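Local coordinates for protein homoserine kinase (Cytophaga hutchinsonii, PDB 4P52) that probably catalyses ATP-dependent phosphorylation of the hydroxyl group of L-homoserine, a step on the way to threonine, as a member of the GHMP kinase family, at residues Pro32-Asn37 and Val165-Tyr170; Asp43-Ala48 and Gly230-Gly235; Phe148-Glu153 and Arg177-Leu182. All blocks are in the same frame, centred on the assembly; numbering follows the deposited sequence.

Contact 1: Pro32-Asn37 and Val165-Tyr170; sequences PATVAN and VAPCLY
Thr34 reaches from the strand to the helix with its methyl, CG2, which comes up against the backbone where Pro167 joins Cys168. Its closest partner is Cys168 N, 3.5 Å from Thr34 CG2, and Cys168 CB follows at 3.7 Å. The same methyl rests against the Pro167 ring, with Thr34 CG2 3.9 Å from Pro167 CG. A chi1 of 45° puts OG1 between the backbone N and the carbonyl carbon and leaves the methyl for the helix; OG1 is hydrogen-bonded to ND2 of Asn164, one residue before Val165 in the same helix. Cys168 answers in the other direction along the strand. Its SG, anti to its own backbone N (chi1 -178°), runs to the Pro32 ring, 3.8 Å from Pro32 CD, and lies 3.4 Å from Pro32 O. Pro167, which has no N-H to give to the preceding turn, kinks the helix here. The axes of strand 32-36 and helix 165-170 come within 8.0 Å, their N-to-C directions 142° apart. Backbone bonds tie the strand to strand 45-49 and, through Thr34, to Leu118 before helix 120-135, while Val165 and Leu169 lean on helices 120-135 and 146-157.

Contact 2: Asp43-Ala48 and Gly230-Gly235; sequences DVLGFA and GGLVAG
A chi1 of -55° sets CG of Leu45 anti to its carbonyl carbon and turns the fork of the side chain to the helix, while chi2 (173°) extends CD1 as the leading prong. On Leu232 CG is anti to the backbone N: chi1 (-169°) swings it toward the strand, and the second torsion leaves CD2 leading. The two methyls meet with Leu45 CD1 3.7 Å from Leu232 CD2, and the side chains cross obliquely rather than lying alongside one another. The second prong of the fork goes to the next helix residue: Leu45 CD2 stands 4.3 Å from Val233 CG2, a looser touch. One leucine therefore straddles two consecutive positions of the helix, and no hydrogen bond supplements this apolar contact. The backbones stay well apart, the CA atoms of Leu45 and Val233 being 9.1 Å from each other, so leucine and valine side chains span the gap.

All three residues are buried, and neighbours close in around them. Phe173 and Leu175 of strand 173-178, together with Val38, touch Leu45; Ile244 and Ser247 of helix 241-247 touch Leu232, as does Cys40. Val233 also packs on Gly230 of the second subunit, and Val44 on Gly227 of that subunit, so one edge of the joint is part of the interface between the two subunits.

Strand 45-49 belongs to the large mixed sheet of the N-terminal half, whereas helix 219-237 accompanies the four-stranded antiparallel sheet of the C-terminal half. The contact is thus an apolar seam between the two lobes, an arrangement consistent with the two-domain architecture of GHMP kinases, in which the C-terminal domain is built around a ferredoxin-like antiparallel sheet.

Contact 3: Phe148-Glu153 and Arg177-Leu182; sequences FAMEGE and RSYDPL
The Tyr179 ring receives the end of Met150, a selenomethionine here, at an oblique angle: Met150 CE is 3.8 Å from Tyr179 CE2 and 4.1 Å from Tyr179 CD2. The two side chains cross at about a right angle. The ring's far end is held too, since Tyr179 OH is hydrogen-bonded to Ala162 N. The guanidinium of Arg177, away from the contact, has Ser178 CB over one face toward its rim and forms a salt bridge with Asp183 through NH1. Met150 leaves the helix with chi1 -66° and bends again at chi2 and chi3, curling its methyl to the tyrosine while CG, nearer the backbone, lies 3.9 Å from Leu182 CD2. The loop carrying Tyr179 and Leu182 has a cis peptide before Pro181 and is braced by a hydrogen bond from Ser178 OG to Pro181 O (3.0 Å). A classic beta bulge, Arg177 and Ser178 opposite Asp183, leads into it. The contact lies at the surface, where helix 146-157 meets the turn joining strands 173-178 and 183-187; helix 162-170 lies against both, Ala162 touching Met150 and Leu182, and Val165 touching Met150.

In the fold
From the N terminus, strand 26-36 brings in 32-37 and, after a short loop, strand 45-49 brings in 43-48; the two pair directly, Val35 with Phe47. The chain then runs through 148-153 before 165-170 returns to the first strand and closes contact 1. Next comes 177-182, closing contact 3 over a short loop; its segments alternate with those of contact 1, so the two cross. Val165 packs on Ala149, linking these two contacts. Last, 230-235 closes contact 2, whose long loop contains all of contact 3 and crosses contact 1. Contacts 1 and 3 fasten helices to the large mixed sheet and its edge turn; contact 2 joins that sheet to the C-terminal lobe.

Contact 1: Pro32-Asn37 and Val165-Tyr170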
ATOM      1  N   PRO A  32      -5.093  22.046  12.901  1.00 21.19           N
ATOM      2  CA  PRO A  32      -6.082  21.803  11.869  1.00 21.46           C
ATOM      3  C   PRO A  32      -6.879  20.502  11.959  1.00 22.65           C
ATOM      4  O   PRO A  32      -6.401  19.474  12.478  1.00 25.77           O
ATOM      5  CB  PRO A  32      -5.237  21.827  10.591  1.00 21.74           C
ATOM      6  CG  PRO A  32      -3.932  21.264  11.016  1.00 21.80           C
ATOM      7  CD  PRO A  32      -3.735  21.700  12.449  1.00 21.59           C
ATOM      8  N   ALA A  33      -8.096  20.549  11.441  1.00 21.94           N
ATOM      9  CA  ALA A  33      -8.839  19.328  11.098  1.00 21.38           C
ATOM     10  C   ALA A  33      -7.992  18.411  10.185  1.00 21.36           C
ATOM     11  O   ALA A  33      -7.135  18.877   9.410  1.00 20.55           O
ATOM     12  CB  ALA A  33     -10.149  19.695  10.400  1.00 20.48           C
ATOM     13  N   THR A  34      -8.224  17.113  10.294  1.00 21.59           N
ATOM     14  CA  THR A  34      -7.531  16.150   9.464  1.00 22.36           C
ATOM     15  C   THR A  34      -8.544  15.217   8.858  1.00 23.10           C
ATOM     16  O   THR A  34      -9.589  14.974   9.454  1.00 25.14           O
ATOM     17  CB  THR A  34      -6.549  15.295  10.284  1.00 23.03           C
ATOM     18  OG1 THR A  34      -7.195  14.864  11.479  1.00 23.94           O
ATOM     19  CG2 THR A  34      -5.302  16.078  10.646  1.00 22.35           C
ATOM     20  N   VAL A  35      -8.241  14.695   7.680  1.00 21.87           N
ATOM     21  CA  VAL A  35      -9.044  13.643   7.083  1.00 22.57           C
ATOM     22  C   VAL A  35      -8.331  12.282   7.205  1.00 22.97           C
ATOM     23  O   VAL A  35      -7.300  12.045   6.576  1.00 22.31           O
ATOM     24  CB  VAL A  35      -9.334  13.939   5.601  1.00 23.67           C
ATOM     25  CG1 VAL A  35     -10.079  12.767   4.955  1.00 24.09           C
ATOM     26  CG2 VAL A  35     -10.125  15.230   5.476  1.00 22.72           C
ATOM     27  N   ALA A  36      -8.891  11.383   8.007  1.00 22.78           N
ATOM     28  CA  ALA A  36      -8.320  10.044   8.140  1.00 22.40           C
ATOM     29  C   ALA A  36      -8.989   8.995   7.221  1.00 23.31           C
ATOM     30  O   ALA A  36     -10.066   9.244   6.650  1.00 21.23           O
ATOM     31  CB  ALA A  36      -8.332   9.606   9.591  1.00 21.72           C
ATOM     32  N   ASN A  37      -8.312   7.844   7.073  1.00 24.73           N
ATOM     33  CA  ASN A  37      -8.715   6.747   6.194  1.00 26.52           C
ATOM     34  C   ASN A  37      -8.539   7.023   4.710  1.00 32.56           C
ATOM     35  O   ASN A  37      -7.966   6.195   3.983  1.00 38.83           O
ATOM     36  CB  ASN A  37     -10.091   6.228   6.573  1.00 25.68           C
ATOM     37  CG  ASN A  37     -10.165   5.897   8.063  1.00 26.31           C
ATOM     38  OD1 ASN A  37      -9.160   5.488   8.674  1.00 27.34           O
ATOM     39  ND2 ASN A  37     -11.316   6.112   8.662  1.00 25.22           N
ATOM     40  N   VAL A 165      -3.715  12.277  14.451  1.00 24.72           N
ATOM     41  CA  VAL A 165      -2.774  13.018  15.262  1.00 24.78           C
ATOM     42  C   VAL A 165      -1.501  13.398  14.501  1.00 25.82           C
ATOM     43  O   VAL A 165      -1.095  14.557  14.546  1.00 25.30           O
ATOM     44  CB  VAL A 165      -2.400  12.250  16.546  1.00 25.60           C
ATOM     45  CG1 VAL A 165      -1.473  13.081  17.397  1.00 26.10           C
ATOM     46  CG2 VAL A 165      -3.631  11.945  17.385  1.00 25.66           C
ATOM     47  N   ALA A 166      -0.866  12.437  13.809  1.00 25.98           N
ATOM     48  CA  ALA A 166       0.396  12.718  13.112  1.00 24.55           C
ATOM     49  C   ALA A 166       0.284  13.830  12.044  1.00 23.61           C
ATOM     50  O   ALA A 166       1.088  14.782  12.076  1.00 23.01           O
ATOM     51  CB  ALA A 166       1.036  11.454  12.548  1.00 24.42           C
ATOM     52  N   PRO A 167      -0.710  13.738  11.121  1.00 22.42           N
ATOM     53  CA  PRO A 167      -0.831  14.816  10.118  1.00 21.51           C
ATOM     54  C   PRO A 167      -1.251  16.158  10.741  1.00 22.23           C
ATOM     55  O   PRO A 167      -0.915  17.249  10.213  1.00 22.83           O
ATOM     56  CB  PRO A 167      -1.914  14.306   9.150  1.00 20.35           C
ATOM     57  CG  PRO A 167      -2.693  13.307   9.936  1.00 20.94           C
ATOM     58  CD  PRO A 167      -1.729  12.687  10.926  1.00 22.17           C
ATOM     59  N   CYS A 168      -1.975  16.081  11.850  1.00 21.73           N
ATOM     60  CA  CYS A 168      -2.366  17.268  12.538  1.00 22.71           C
ATOM     61  C   CYS A 168      -1.116  17.986  13.072  1.00 23.15           C
ATOM     62  O   CYS A 168      -0.942  19.189  12.870  1.00 24.30           O
ATOM     63  CB  CYS A 168      -3.325  16.941  13.679  1.00 24.94           C
ATOM     64  SG  CYS A 168      -3.830  18.463  14.496  1.00 28.31           S
ATOM     65  N   LEU A 169      -0.261  17.236  13.742  1.00 22.31           N
ATOM     66  CA  LEU A 169       0.941  17.773  14.333  1.00 23.47           C
ATOM     67  C   LEU A 169       2.018  18.099  13.308  1.00 24.69           C
ATOM     68  O   LEU A 169       2.713  19.087  13.454  1.00 26.30           O
ATOM     69  CB  LEU A 169       1.497  16.796  15.380  1.00 23.38           C
ATOM     70  CG  LEU A 169       2.848  17.114  16.020  1.00 24.82           C
ATOM     71  CD1 LEU A 169       2.848  18.393  16.874  1.00 24.46           C
ATOM     72  CD2 LEU A 169       3.296  15.905  16.833  1.00 25.46           C
ATOM     73  N   TYR A 170       2.166  17.267  12.288  1.00 24.70           N
ATOM     74  CA  TYR A 170       3.288  17.393  11.379  1.00 25.29           C
ATOM     75  C   TYR A 170       2.922  18.151  10.151  1.00 25.21           C
ATOM     76  O   TYR A 170       3.799  18.576   9.420  1.00 26.07           O
ATOM     77  CB  TYR A 170       3.795  16.030  10.936  1.00 27.51           C
ATOM     78  CG  TYR A 170       4.410  15.216  12.034  1.00 32.35           C
ATOM     79  CD1 TYR A 170       5.112  15.809  13.069  1.00 34.80           C
ATOM     80  CD2 TYR A 170       4.309  13.833  12.029  1.00 36.03           C
ATOM     81  CE1 TYR A 170       5.675  15.047  14.086  1.00 36.96           C
ATOM     82  CE2 TYR A 170       4.874  13.065  13.032  1.00 36.99           C
ATOM     83  CZ  TYR A 170       5.563  13.678  14.050  1.00 38.21           C
ATOM     84  OH  TYR A 170       6.130  12.893  15.026  1.00 42.76           O
TER

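Contact 2: Asp43-Ala48 and Gly230-Gly235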
ATOM      1  N   ASP A  43      -7.305   3.422   8.797  1.00 24.75           N
ATOM      2  CA  ASP A  43      -6.366   3.446   9.948  1.00 26.44           C
ATOM      3  C   ASP A  43      -4.918   3.765   9.613  1.00 24.60           C
ATOM      4  O   ASP A  43      -4.069   3.769  10.506  1.00 25.62           O
ATOM      5  CB  ASP A  43      -6.381   2.131  10.742  1.00 31.01           C
ATOM      6  CG  ASP A  43      -7.478   2.069  11.803  1.00 38.67           C
ATOM      7  OD1 ASP A  43      -8.231   3.062  12.003  1.00 42.65           O
ATOM      8  OD2 ASP A  43      -7.594   0.983  12.436  1.00 41.51           O
ATOM      9  N   VAL A  44      -4.610   3.998   8.341  1.00 23.43           N
ATOM     10  CA  VAL A  44      -3.197   4.128   7.943  1.00 23.52           C
ATOM     11  C   VAL A  44      -2.833   5.366   7.103  1.00 24.86           C
ATOM     12  O   VAL A  44      -1.652   5.662   6.967  1.00 27.75           O
ATOM     13  CB  VAL A  44      -2.634   2.844   7.241  1.00 22.04           C
ATOM     14  CG1 VAL A  44      -2.890   1.609   8.066  1.00 20.67           C
ATOM     15  CG2 VAL A  44      -3.173   2.684   5.822  1.00 21.12           C
ATOM     16  N   LEU A  45      -3.818   6.048   6.510  1.00 23.72           N
ATOM     17  CA  LEU A  45      -3.581   7.288   5.744  1.00 22.61           C
ATOM     18  C   LEU A  45      -4.385   8.420   6.354  1.00 22.01           C
ATOM     19  O   LEU A  45      -5.499   8.213   6.825  1.00 22.53           O
ATOM     20  CB  LEU A  45      -4.015   7.145   4.294  1.00 22.05           C
ATOM     21  CG  LEU A  45      -3.415   5.987   3.501  1.00 22.69           C
ATOM     22  CD1 LEU A  45      -4.100   5.912   2.133  1.00 22.43           C
ATOM     23  CD2 LEU A  45      -1.904   6.149   3.373  1.00 22.43           C
ATOM     24  N   GLY A  46      -3.826   9.616   6.335  1.00 20.70           N
ATOM     25  CA  GLY A  46      -4.489  10.795   6.869  1.00 19.73           C
ATOM     26  C   GLY A  46      -3.772  12.026   6.345  1.00 19.91           C
ATOM     27  O   GLY A  46      -2.564  11.977   6.018  1.00 20.04           O
ATOM     28  N   PHE A  47      -4.500  13.134   6.243  1.00 19.40           N
ATOM     29  CA  PHE A  47      -3.887  14.385   5.820  1.00 19.60           C
ATOM     30  C   PHE A  47      -4.592  15.566   6.454  1.00 19.45           C
ATOM     31  O   PHE A  47      -5.762  15.462   6.832  1.00 18.87           O
ATOM     32  CB  PHE A  47      -3.856  14.491   4.289  1.00 19.73           C
ATOM     33  CG  PHE A  47      -5.206  14.629   3.651  1.00 19.33           C
ATOM     34  CD1 PHE A  47      -5.826  15.881   3.565  1.00 18.40           C
ATOM     35  CD2 PHE A  47      -5.854  13.508   3.098  1.00 19.80           C
ATOM     36  CE1 PHE A  47      -7.059  16.022   2.949  1.00 18.42           C
ATOM     37  CE2 PHE A  47      -7.101  13.631   2.478  1.00 19.18           C
ATOM     38  CZ  PHE A  47      -7.700  14.899   2.410  1.00 19.51           C
ATOM     39  N   ALA A  48      -3.874  16.685   6.584  1.00 20.03           N
ATOM     40  CA  ALA A  48      -4.408  17.869   7.270  1.00 18.56           C
ATOM     41  C   ALA A  48      -5.026  18.812   6.277  1.00 19.41           C
ATOM     42  O   ALA A  48      -4.590  18.905   5.129  1.00 19.85           O
ATOM     43  CB  ALA A  48      -3.316  18.561   8.044  1.00 17.80           C
ATOM     44  N   GLY A 230      -1.716   0.378  -2.022  1.00 31.22           N
ATOM     45  CA  GLY A 230      -0.470   0.520  -2.774  1.00 33.02           C
ATOM     46  C   GLY A 230      -0.649   1.443  -3.975  1.00 32.84           C
ATOM     47  O   GLY A 230       0.232   2.250  -4.280  1.00 32.03           O
ATOM     48  N   GLY A 231      -1.793   1.311  -4.649  1.00 32.00           N
ATOM     49  CA  GLY A 231      -2.102   2.082  -5.835  1.00 32.41           C
ATOM     50  C   GLY A 231      -2.206   3.545  -5.471  1.00 34.76           C
ATOM     51  O   GLY A 231      -1.787   4.398  -6.235  1.00 35.19           O
ATOM     52  N   LEU A 232      -2.756   3.826  -4.287  1.00 35.46           N
ATOM     53  CA  LEU A 232      -2.929   5.195  -3.816  1.00 36.18           C
ATOM     54  C   LEU A 232      -1.593   5.832  -3.408  1.00 39.66           C
ATOM     55  O   LEU A 232      -1.294   6.954  -3.808  1.00 43.78           O
ATOM     56  CB  LEU A 232      -3.914   5.225  -2.647  1.00 35.39           C
ATOM     57  CG  LEU A 232      -4.471   6.543  -2.121  1.00 35.94           C
ATOM     58  CD1 LEU A 232      -4.948   7.444  -3.236  1.00 36.24           C
ATOM     59  CD2 LEU A 232      -5.644   6.241  -1.211  1.00 36.42           C
ATOM     60  N   VAL A 233      -0.798   5.127  -2.608  1.00 37.75           N
ATOM     61  CA  VAL A 233       0.521   5.612  -2.220  1.00 38.71           C
ATOM     62  C   VAL A 233       1.423   5.894  -3.438  1.00 43.93           C
ATOM     63  O   VAL A 233       2.086   6.933  -3.493  1.00 46.09           O
ATOM     64  CB  VAL A 233       1.192   4.636  -1.237  1.00 36.22           C
ATOM     65  CG1 VAL A 233       2.652   4.979  -1.005  1.00 35.65           C
ATOM     66  CG2 VAL A 233       0.433   4.634   0.085  1.00 34.68           C
ATOM     67  N   ALA A 234       1.421   4.984  -4.413  1.00 44.19           N
ATOM     68  CA  ALA A 234       2.206   5.160  -5.631  1.00 44.75           C
ATOM     69  C   ALA A 234       1.680   6.355  -6.410  1.00 45.83           C
ATOM     70  O   ALA A 234       2.454   7.211  -6.800  1.00 48.52           O
ATOM     71  CB  ALA A 234       2.206   3.895  -6.490  1.00 42.41           C
ATOM     72  N   GLY A 235       0.367   6.399  -6.625  1.00 45.61           N
ATOM     73  CA  GLY A 235      -0.320   7.562  -7.208  1.00 47.75           C
ATOM     74  C   GLY A 235       0.013   8.931  -6.605  1.00 49.85           C
ATOM     75  O   GLY A 235       0.096   9.909  -7.335  1.00 56.68           O
TER

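Contact 3: Phe148-Glu153 and Arg177-Leu182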
ATOM      1  N   PHE A 148       3.256  12.150  23.264  1.00 35.90           N
ATOM      2  CA  PHE A 148       2.467  12.835  24.269  1.00 36.85           C
ATOM      3  C   PHE A 148       1.050  13.090  23.800  1.00 36.18           C
ATOM      4  O   PHE A 148       0.100  12.953  24.568  1.00 36.83           O
ATOM      5  CB  PHE A 148       3.145  14.122  24.683  1.00 39.88           C
ATOM      6  CG  PHE A 148       4.496  13.905  25.262  1.00 45.30           C
ATOM      7  CD1 PHE A 148       4.640  13.246  26.468  1.00 49.07           C
ATOM      8  CD2 PHE A 148       5.626  14.334  24.591  1.00 49.21           C
ATOM      9  CE1 PHE A 148       5.891  13.026  27.007  1.00 52.85           C
ATOM     10  CE2 PHE A 148       6.885  14.127  25.124  1.00 53.11           C
ATOM     11  CZ  PHE A 148       7.019  13.468  26.333  1.00 54.14           C
ATOM     12  N   ALA A 149       0.907  13.448  22.531  1.00 35.93           N
ATOM     13  CA  ALA A 149      -0.415  13.687  21.985  1.00 35.72           C
ATOM     14  C   ALA A 149      -1.182  12.362  21.917  1.00 37.16           C
ATOM     15  O   ALA A 149      -2.372  12.327  22.212  1.00 36.21           O
ATOM     16  CB  ALA A 149      -0.322  14.366  20.630  1.00 33.99           C
HETATM   17  N   MSE A 150      -0.475  11.278  21.573  1.00 38.95           N
HETATM   18  CA  MSE A 150      -1.035   9.917  21.582  1.00 39.87           C
HETATM   19  C   MSE A 150      -1.477   9.475  22.976  1.00 40.81           C
HETATM   20  O   MSE A 150      -2.612   9.037  23.135  1.00 38.70           O
HETATM   21  CB  MSE A 150      -0.045   8.897  20.993  1.00 43.63           C
HETATM   22  CG  MSE A 150       0.308   9.005  19.506  1.00 50.77           C
HETATM   23 SE   MSE A 150      -1.281   8.815  18.331  1.00 66.00          SE
HETATM   24  CE  MSE A 150      -1.566   6.856  18.392  1.00 64.31           C
ATOM     25  N   GLU A 151      -0.598   9.554  23.987  1.00 44.53           N
ATOM     26  CA  GLU A 151      -0.952   9.148  25.369  1.00 50.08           C
ATOM     27  C   GLU A 151      -2.139   9.968  25.911  1.00 49.71           C
ATOM     28  O   GLU A 151      -3.038   9.434  26.580  1.00 48.49           O
ATOM     29  CB  GLU A 151       0.224   9.314  26.329  1.00 61.17           C
ATOM     30  CG  GLU A 151       1.354   8.296  26.222  1.00 78.08           C
ATOM     31  CD  GLU A 151       2.661   8.771  26.895  1.00 96.97           C
ATOM     32  OE1 GLU A 151       2.636   9.668  27.780  1.00 95.17           O
ATOM     33  OE2 GLU A 151       3.743   8.248  26.534  1.00105.11           O
ATOM     34  N   GLY A 152      -2.136  11.267  25.612  1.00 48.55           N
ATOM     35  CA  GLY A 152      -3.244  12.144  25.954  1.00 46.15           C
ATOM     36  C   GLY A 152      -4.572  11.618  25.453  1.00 44.48           C
ATOM     37  O   GLY A 152      -5.494  11.395  26.246  1.00 46.24           O
ATOM     38  N   GLU A 153      -4.662  11.420  24.141  1.00 41.86           N
ATOM     39  CA  GLU A 153      -5.833  10.827  23.481  1.00 45.55           C
ATOM     40  C   GLU A 153      -6.254   9.475  24.074  1.00 48.34           C
ATOM     41  O   GLU A 153      -7.443   9.216  24.285  1.00 49.63           O
ATOM     42  CB  GLU A 153      -5.505  10.590  22.019  1.00 50.05           C
ATOM     43  CG  GLU A 153      -5.602  11.805  21.139  1.00 57.24           C
ATOM     44  CD  GLU A 153      -6.953  11.886  20.478  1.00 66.28           C
ATOM     45  OE1 GLU A 153      -7.144  11.224  19.418  1.00 69.29           O
ATOM     46  OE2 GLU A 153      -7.812  12.606  21.038  1.00 67.07           O
ATOM     47  N   ARG A 177       2.519   3.420   9.163  1.00 29.56           N
ATOM     48  CA  ARG A 177       2.919   2.126   8.693  1.00 30.23           C
ATOM     49  C   ARG A 177       2.711   1.053   9.773  1.00 31.33           C
ATOM     50  O   ARG A 177       2.422  -0.092   9.446  1.00 32.05           O
ATOM     51  CB  ARG A 177       4.376   2.210   8.267  1.00 31.63           C
ATOM     52  CG  ARG A 177       4.863   1.066   7.412  1.00 31.89           C
ATOM     53  CD  ARG A 177       6.024   0.437   8.132  1.00 33.51           C
ATOM     54  NE  ARG A 177       5.638  -0.783   8.838  1.00 34.27           N
ATOM     55  CZ  ARG A 177       6.198  -1.222   9.965  1.00 34.40           C
ATOM     56  NH1 ARG A 177       7.137  -0.524  10.569  1.00 33.85           N
ATOM     57  NH2 ARG A 177       5.794  -2.364  10.508  1.00 35.74           N
ATOM     58  N   SER A 178       2.863   1.438  11.041  1.00 31.85           N
ATOM     59  CA  SER A 178       2.625   0.569  12.188  1.00 34.76           C
ATOM     60  C   SER A 178       2.273   1.410  13.425  1.00 38.58           C
ATOM     61  O   SER A 178       2.734   2.544  13.537  1.00 38.33           O
ATOM     62  CB  SER A 178       3.868  -0.289  12.445  1.00 36.83           C
ATOM     63  OG  SER A 178       3.799  -0.989  13.676  1.00 39.18           O
ATOM     64  N   TYR A 179       1.449   0.865  14.331  1.00 45.48           N
ATOM     65  CA  TYR A 179       1.100   1.522  15.621  1.00 51.80           C
ATOM     66  C   TYR A 179       2.072   1.111  16.711  1.00 54.75           C
ATOM     67  O   TYR A 179       2.469   1.928  17.536  1.00 59.39           O
ATOM     68  CB  TYR A 179      -0.339   1.224  16.075  1.00 60.22           C
ATOM     69  CG  TYR A 179      -1.370   2.241  15.604  1.00 83.87           C
ATOM     70  CD1 TYR A 179      -1.906   2.177  14.300  1.00 97.52           C
ATOM     71  CD2 TYR A 179      -1.833   3.273  16.454  1.00 90.17           C
ATOM     72  CE1 TYR A 179      -2.855   3.108  13.854  1.00 99.12           C
ATOM     73  CE2 TYR A 179      -2.793   4.208  16.013  1.00 86.82           C
ATOM     74  CZ  TYR A 179      -3.300   4.125  14.714  1.00 93.05           C
ATOM     75  OH  TYR A 179      -4.246   5.032  14.243  1.00 95.49           O
ATOM     76  N   ASP A 180       2.456  -0.156  16.729  1.00 54.53           N
ATOM     77  CA  ASP A 180       3.441  -0.622  17.691  1.00 58.36           C
ATOM     78  C   ASP A 180       4.530  -1.461  16.989  1.00 58.46           C
ATOM     79  O   ASP A 180       4.286  -2.607  16.582  1.00 60.25           O
ATOM     80  CB  ASP A 180       2.767  -1.377  18.849  1.00 65.60           C
ATOM     81  CG  ASP A 180       3.684  -1.544  20.060  1.00 73.41           C
ATOM     82  OD1 ASP A 180       4.619  -0.736  20.238  1.00 76.34           O
ATOM     83  OD2 ASP A 180       3.465  -2.488  20.847  1.00 76.88           O
ATOM     84  N   PRO A 181       5.732  -0.873  16.824  1.00 54.10           N
ATOM     85  CA  PRO A 181       6.064   0.493  17.290  1.00 48.34           C
ATOM     86  C   PRO A 181       5.499   1.557  16.347  1.00 43.73           C
ATOM     87  O   PRO A 181       5.158   1.246  15.205  1.00 42.70           O
ATOM     88  CB  PRO A 181       7.591   0.502  17.277  1.00 49.29           C
ATOM     89  CG  PRO A 181       7.967  -0.496  16.214  1.00 50.25           C
ATOM     90  CD  PRO A 181       6.847  -1.499  16.080  1.00 51.62           C
ATOM     91  N   LEU A 182       5.396   2.795  16.815  1.00 41.67           N
ATOM     92  CA  LEU A 182       4.755   3.849  16.031  1.00 39.43           C
ATOM     93  C   LEU A 182       5.658   4.273  14.881  1.00 37.64           C
ATOM     94  O   LEU A 182       6.756   4.803  15.093  1.00 39.05           O
ATOM     95  CB  LEU A 182       4.398   5.025  16.927  1.00 40.20           C
ATOM     96  CG  LEU A 182       3.436   6.104  16.418  1.00 41.77           C
ATOM     97  CD1 LEU A 182       2.258   5.533  15.633  1.00 41.43           C
ATOM     98  CD2 LEU A 182       2.961   6.940  17.601  1.00 41.01           C
TER